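Local coordinates for universal stress protein MJ0577 (Methanocaldococcus jannaschii, PDB 1MJH) that binds ATP together with one manganese ion per subunit as a homodimer of the universal stress protein family, at residues B[100-105]-B[113-118]; B[145-148]-B[153-156]. All blocks are in the same frame, centred on the assembly; numbering follows the deposited sequence.

Contact 1: residues B[100-105]-B[113-118]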
ATOM      1  N   LYS B 100       3.543   4.995  20.224  1.00 22.91           N
ATOM      2  CA  LYS B 100       2.328   5.095  21.001  1.00 25.99           C
ATOM      3  C   LYS B 100       1.572   3.780  20.828  1.00 24.27           C
ATOM      4  O   LYS B 100       0.997   3.522  19.755  1.00 23.27           O
ATOM      5  CB  LYS B 100       1.413   6.216  20.520  1.00 23.48           C
ATOM      6  CG  LYS B 100       0.121   6.315  21.336  1.00 27.16           C
ATOM      7  CD  LYS B 100      -0.729   7.535  20.974  1.00 28.78           C
ATOM      8  CE  LYS B 100      -2.024   7.557  21.770  1.00 32.68           C
ATOM      9  NZ  LYS B 100      -2.887   8.739  21.423  1.00 36.51           N
ATOM     10  N   ASP B 101       1.550   2.990  21.915  1.00 23.30           N
ATOM     11  CA  ASP B 101       0.861   1.694  21.785  1.00 22.33           C
ATOM     12  C   ASP B 101      -0.584   1.755  22.228  1.00 26.68           C
ATOM     13  O   ASP B 101      -0.956   2.336  23.278  1.00 29.69           O
ATOM     14  CB  ASP B 101       1.626   0.612  22.548  1.00 27.45           C
ATOM     15  CG  ASP B 101       1.930   1.025  23.984  1.00 32.82           C
ATOM     16  OD1 ASP B 101       2.378   2.150  24.220  1.00 27.66           O
ATOM     17  OD2 ASP B 101       1.734   0.171  24.870  1.00 31.86           O
ATOM     18  N   ILE B 102      -1.497   1.253  21.416  1.00 22.90           N
ATOM     19  CA  ILE B 102      -2.928   1.203  21.686  1.00 23.69           C
ATOM     20  C   ILE B 102      -3.539  -0.173  21.560  1.00 27.23           C
ATOM     21  O   ILE B 102      -3.362  -0.889  20.564  1.00 24.16           O
ATOM     22  CB  ILE B 102      -3.661   2.145  20.672  1.00 24.04           C
ATOM     23  CG1 ILE B 102      -3.120   3.572  20.761  1.00 28.02           C
ATOM     24  CG2 ILE B 102      -5.173   2.083  20.852  1.00 25.76           C
ATOM     25  CD1 ILE B 102      -3.606   4.489  19.631  1.00 26.91           C
ATOM     26  N   ILE B 103      -4.305  -0.619  22.559  1.00 27.05           N
ATOM     27  CA  ILE B 103      -5.097  -1.814  22.536  1.00 28.30           C
ATOM     28  C   ILE B 103      -6.551  -1.386  22.736  1.00 32.47           C
ATOM     29  O   ILE B 103      -6.833  -0.641  23.677  1.00 31.76           O
ATOM     30  CB  ILE B 103      -4.761  -2.893  23.565  1.00 31.24           C
ATOM     31  CG1 ILE B 103      -3.304  -3.342  23.383  1.00 29.53           C
ATOM     32  CG2 ILE B 103      -5.725  -4.066  23.507  1.00 27.63           C
ATOM     33  CD1 ILE B 103      -2.798  -4.122  24.583  1.00 35.98           C
ATOM     34  N   VAL B 104      -7.421  -1.765  21.816  1.00 28.88           N
ATOM     35  CA  VAL B 104      -8.808  -1.342  21.924  1.00 25.74           C
ATOM     36  C   VAL B 104      -9.731  -2.485  21.545  1.00 29.53           C
ATOM     37  O   VAL B 104      -9.336  -3.351  20.752  1.00 29.55           O
ATOM     38  CB  VAL B 104      -9.036  -0.105  21.048  1.00 27.71           C
ATOM     39  CG1 VAL B 104      -8.799  -0.476  19.576  1.00 26.77           C
ATOM     40  CG2 VAL B 104     -10.408   0.536  21.220  1.00 34.50           C
ATOM     41  N   VAL B 105     -10.878  -2.582  22.203  1.00 29.73           N
ATOM     42  CA  VAL B 105     -11.855  -3.627  21.873  1.00 28.74           C
ATOM     43  C   VAL B 105     -12.786  -3.028  20.825  1.00 29.02           C
ATOM     44  O   VAL B 105     -13.323  -1.924  20.997  1.00 31.63           O
ATOM     45  CB  VAL B 105     -12.700  -4.112  23.087  1.00 30.53           C
ATOM     46  CG1 VAL B 105     -13.747  -5.134  22.628  1.00 28.86           C
ATOM     47  CG2 VAL B 105     -11.851  -4.755  24.171  1.00 32.52           C
ATOM     48  N   VAL B 113      -9.356   2.421  10.724  1.00 18.96           N
ATOM     49  CA  VAL B 113      -9.689   3.628   9.954  1.00 20.90           C
ATOM     50  C   VAL B 113      -9.863   4.838  10.874  1.00 23.32           C
ATOM     51  O   VAL B 113      -9.362   5.914  10.571  1.00 22.41           O
ATOM     52  CB  VAL B 113     -10.972   3.368   9.151  1.00 21.31           C
ATOM     53  CG1 VAL B 113     -11.497   4.645   8.484  1.00 22.59           C
ATOM     54  CG2 VAL B 113     -10.659   2.336   8.036  1.00 20.90           C
ATOM     55  N   LYS B 114     -10.550   4.642  11.986  1.00 24.37           N
ATOM     56  CA  LYS B 114     -10.812   5.750  12.914  1.00 25.01           C
ATOM     57  C   LYS B 114      -9.536   6.314  13.520  1.00 26.27           C
ATOM     58  O   LYS B 114      -9.310   7.528  13.619  1.00 23.18           O
ATOM     59  CB  LYS B 114     -11.792   5.247  13.978  1.00 25.14           C
ATOM     60  CG  LYS B 114     -11.888   6.108  15.213  1.00 35.67           C
ATOM     61  CD  LYS B 114     -12.952   5.552  16.168  1.00 41.20           C
ATOM     62  CE  LYS B 114     -12.561   5.971  17.583  1.00 51.29           C
ATOM     63  NZ  LYS B 114     -13.470   5.400  18.616  1.00 54.17           N
ATOM     64  N   ILE B 115      -8.661   5.405  13.979  1.00 23.50           N
ATOM     65  CA  ILE B 115      -7.432   5.794  14.636  1.00 22.01           C
ATOM     66  C   ILE B 115      -6.441   6.355  13.655  1.00 25.02           C
ATOM     67  O   ILE B 115      -5.752   7.332  13.937  1.00 21.95           O
ATOM     68  CB  ILE B 115      -6.882   4.602  15.471  1.00 19.81           C
ATOM     69  CG1 ILE B 115      -7.784   4.393  16.704  1.00 24.06           C
ATOM     70  CG2 ILE B 115      -5.446   4.926  15.882  1.00 24.35           C
ATOM     71  CD1 ILE B 115      -7.466   3.116  17.470  1.00 23.65           C
ATOM     72  N   ALA B 116      -6.416   5.897  12.367  1.00 20.11           N
ATOM     73  CA  ALA B 116      -5.550   6.567  11.432  1.00 22.32           C
ATOM     74  C   ALA B 116      -5.933   8.059  11.235  1.00 19.98           C
ATOM     75  O   ALA B 116      -5.016   8.883  11.185  1.00 21.62           O
ATOM     76  CB  ALA B 116      -5.665   5.932  10.056  1.00 19.95           C
ATOM     77  N   GLU B 117      -7.259   8.257  11.198  1.00 22.33           N
ATOM     78  CA  GLU B 117      -7.722   9.660  11.085  1.00 22.65           C
ATOM     79  C   GLU B 117      -7.497  10.460  12.377  1.00 21.73           C
ATOM     80  O   GLU B 117      -6.917  11.578  12.309  1.00 24.22           O
ATOM     81  CB  GLU B 117      -9.237   9.505  10.793  1.00 23.52           C
ATOM     82  CG  GLU B 117     -10.040  10.817  10.874  1.00 27.77           C
ATOM     83  CD  GLU B 117      -9.660  11.850   9.850  1.00 30.26           C
ATOM     84  OE1 GLU B 117      -9.163  11.525   8.745  1.00 28.74           O
ATOM     85  OE2 GLU B 117      -9.875  13.083  10.091  1.00 29.27           O
ATOM     86  N   ASP B 118      -7.747   9.836  13.532  1.00 24.32           N
ATOM     87  CA  ASP B 118      -7.643  10.612  14.811  1.00 25.04           C
ATOM     88  C   ASP B 118      -6.215  11.003  15.111  1.00 28.63           C
ATOM     89  O   ASP B 118      -5.912  12.108  15.627  1.00 27.80           O
ATOM     90  CB  ASP B 118      -8.311   9.800  15.914  1.00 26.51           C
ATOM     91  CG  ASP B 118      -9.819   9.734  15.883  1.00 36.54           C
ATOM     92  OD1 ASP B 118     -10.477  10.351  15.021  1.00 35.32           O
ATOM     93  OD2 ASP B 118     -10.511   9.079  16.692  1.00 36.09           O
TER
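Ile115 of the helix 108-118 meets Ile102 and Val104 of the edge strand 98-106, and each of its two branches finds a different strand residue. The contact across the segments is wholly apolar. The methyl CG2 of Ile115 lies 4.2 Å from CD1 of Ile102, the two side chains lying antiparallel as they pass, while CD1 of Ile115 approaches CG1 of Val104 at 4.4 Å. With chi1 at -72° and chi2 extended, the long branch of Ile115 runs to Val104 while CG2 turns to Ile102, and the side chain straddles the interval between Ile102 and Val104. Contacts of this length, with about 102 Å² buried, mean light packing; Leu39 on the adjacent strand 35-43 touches Ile102 and Ile115 and fills in the layer. Polar interactions stay at the margin: Lys100 NZ forms a salt bridge with Glu119 just beyond the helix, and Asp101 OD1 forms one with Lys89 of the helix 66-95, which covers the other face of the strand through Ile103. Strand followed by helix against one face of a parallel sheet is the layered alpha/beta arrangement of the universal stress protein fold, here beside Val41 of the ATP site.

Contact 2: residues B[145-148]-B[153-156]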
ATOM      1  N   ASN B 145     -11.054  -3.753   3.609  1.00 20.50           N
ATOM      2  CA  ASN B 145     -11.893  -2.643   4.136  1.00 19.22           C
ATOM      3  C   ASN B 145     -11.107  -1.396   4.464  1.00 20.94           C
ATOM      4  O   ASN B 145     -11.610  -0.276   4.280  1.00 21.53           O
ATOM      5  CB  ASN B 145     -12.552  -3.121   5.434  1.00 21.38           C
ATOM      6  CG  ASN B 145     -13.848  -3.846   5.265  1.00 25.89           C
ATOM      7  OD1 ASN B 145     -14.826  -3.353   4.678  1.00 28.10           O
ATOM      8  ND2 ASN B 145     -13.932  -5.071   5.811  1.00 32.30           N
ATOM      9  N   VAL B 146      -9.882  -1.523   5.027  1.00 18.26           N
ATOM     10  CA  VAL B 146      -9.119  -0.301   5.303  1.00 19.79           C
ATOM     11  C   VAL B 146      -8.727   0.424   4.032  1.00 22.40           C
ATOM     12  O   VAL B 146      -8.793   1.672   3.977  1.00 23.33           O
ATOM     13  CB  VAL B 146      -7.845  -0.652   6.123  1.00 19.96           C
ATOM     14  CG1 VAL B 146      -6.892   0.546   6.154  1.00 19.90           C
ATOM     15  CG2 VAL B 146      -8.333  -1.146   7.495  1.00 21.12           C
ATOM     16  N   ILE B 147      -8.336  -0.294   2.961  1.00 17.60           N
ATOM     17  CA  ILE B 147      -7.987   0.443   1.746  1.00 17.83           C
ATOM     18  C   ILE B 147      -9.217   1.187   1.197  1.00 20.07           C
ATOM     19  O   ILE B 147      -9.087   2.308   0.685  1.00 21.43           O
ATOM     20  CB  ILE B 147      -7.461  -0.553   0.679  1.00 19.76           C
ATOM     21  CG1 ILE B 147      -6.062  -1.068   1.117  1.00 20.13           C
ATOM     22  CG2 ILE B 147      -7.414   0.085  -0.693  1.00 21.17           C
ATOM     23  CD1 ILE B 147      -5.751  -2.301   0.246  1.00 22.84           C
ATOM     24  N   LYS B 148     -10.356   0.538   1.174  1.00 20.94           N
ATOM     25  CA  LYS B 148     -11.589   1.106   0.606  1.00 18.81           C
ATOM     26  C   LYS B 148     -12.171   2.201   1.502  1.00 22.79           C
ATOM     27  O   LYS B 148     -12.837   3.063   0.951  1.00 22.11           O
ATOM     28  CB  LYS B 148     -12.659   0.018   0.449  1.00 20.10           C
ATOM     29  CG  LYS B 148     -12.239  -0.950  -0.679  1.00 19.23           C
ATOM     30  CD  LYS B 148     -13.265  -2.002  -0.984  1.00 21.78           C
ATOM     31  CE  LYS B 148     -12.929  -2.703  -2.312  1.00 18.89           C
ATOM     32  NZ  LYS B 148     -13.952  -3.820  -2.438  1.00 23.63           N
ATOM     33  N   PRO B 153      -2.744   6.731   2.699  1.00 18.25           N
ATOM     34  CA  PRO B 153      -1.951   5.796   1.886  1.00 19.75           C
ATOM     35  C   PRO B 153      -1.788   4.494   2.674  1.00 18.33           C
ATOM     36  O   PRO B 153      -1.604   4.550   3.914  1.00 18.28           O
ATOM     37  CB  PRO B 153      -0.594   6.490   1.708  1.00 19.44           C
ATOM     38  CG  PRO B 153      -0.839   7.958   2.038  1.00 22.23           C
ATOM     39  CD  PRO B 153      -1.945   7.907   3.026  1.00 21.18           C
ATOM     40  N   VAL B 154      -1.971   3.363   1.981  1.00 18.13           N
ATOM     41  CA  VAL B 154      -1.799   2.060   2.654  1.00 18.82           C
ATOM     42  C   VAL B 154      -0.719   1.225   1.947  1.00 17.77           C
ATOM     43  O   VAL B 154      -0.843   0.956   0.743  1.00 18.35           O
ATOM     44  CB  VAL B 154      -3.109   1.271   2.576  1.00 22.57           C
ATOM     45  CG1 VAL B 154      -2.941  -0.095   3.307  1.00 22.20           C
ATOM     46  CG2 VAL B 154      -4.263   1.981   3.309  1.00 21.93           C
ATOM     47  N   LEU B 155       0.316   0.913   2.709  1.00 17.05           N
ATOM     48  CA  LEU B 155       1.360  -0.030   2.195  1.00 15.39           C
ATOM     49  C   LEU B 155       0.886  -1.427   2.553  1.00 17.81           C
ATOM     50  O   LEU B 155       0.862  -1.763   3.726  1.00 18.92           O
ATOM     51  CB  LEU B 155       2.731   0.315   2.769  1.00 13.85           C
ATOM     52  CG  LEU B 155       3.852  -0.717   2.405  1.00 18.78           C
ATOM     53  CD1 LEU B 155       3.982  -0.841   0.896  1.00 20.17           C
ATOM     54  CD2 LEU B 155       5.209  -0.232   2.987  1.00 19.89           C
ATOM     55  N   VAL B 156       0.582  -2.270   1.571  1.00 14.75           N
ATOM     56  CA  VAL B 156       0.139  -3.625   1.767  1.00 17.22           C
ATOM     57  C   VAL B 156       1.325  -4.576   1.554  1.00 18.96           C
ATOM     58  O   VAL B 156       1.889  -4.614   0.476  1.00 17.23           O
ATOM     59  CB  VAL B 156      -0.945  -4.021   0.745  1.00 16.81           C
ATOM     60  CG1 VAL B 156      -1.382  -5.457   1.056  1.00 20.38           C
ATOM     61  CG2 VAL B 156      -2.166  -3.072   0.759  1.00 16.54           C
TER
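Val154, at the start of the strand 154-157, and Ile147, on the helix 141-149, bury the most surface in this contact, about 50 Å² each. Ile147 lays its methylene against the valine: CG1 is 3.9 Å from CG1 of Val154 and 4.0 Å from its CB, so the branched end is met at its fork. The isoleucine continues extended beyond CG1 (chi2 166°), which carries CD1 on along the strand to CG2 of Val156 at 3.7 Å, the two side chains lying roughly perpendicular. On its other methyl, Val154 receives Val146, whose CG1 lies 4.1 Å from CG2 of Val154; Val146 also packs on Ile124 and Met126 of the neighbouring strand 123-127. One valine is thus shared by two successive helix residues. All four touching residues are buried, and the second subunit adjoins them: its antiparallel strand pairs with 154-156, its Leu139 packs on Ile147, and the backbone O of Ile147 accepts a hydrogen bond from NZ of Lys158 of the second subunit. With no hydrogen bond between the two segments, helix and strand are joined by the fit of branched aliphatic groups, consistent with an interior relying on shape and exclusion of water.

Overall arrangement
Both contacts set a helix against a strand that is outermost within the chain's parallel sheet, contact 1 at strand 98-106 and contact 2 at strand 154-157, with centres about 15 Å apart. They illustrate how one apolar chemistry varies with position. Contact 1 is partly buried, looser and flanked by salt bridges, and the assembly brings no second chain to its segments; contact 2 has all its touching residues buried, is more extensive and is continued by the dimer partner, whose strand extends the sheet. The helices themselves meet, Val113 CG2 lying 4.1 Å from Val146 CA, so the two contacts form one continuous layer. Each lies beside residues that bind ATP, Val41 in the first case, Ser128 and Thr143 in the second.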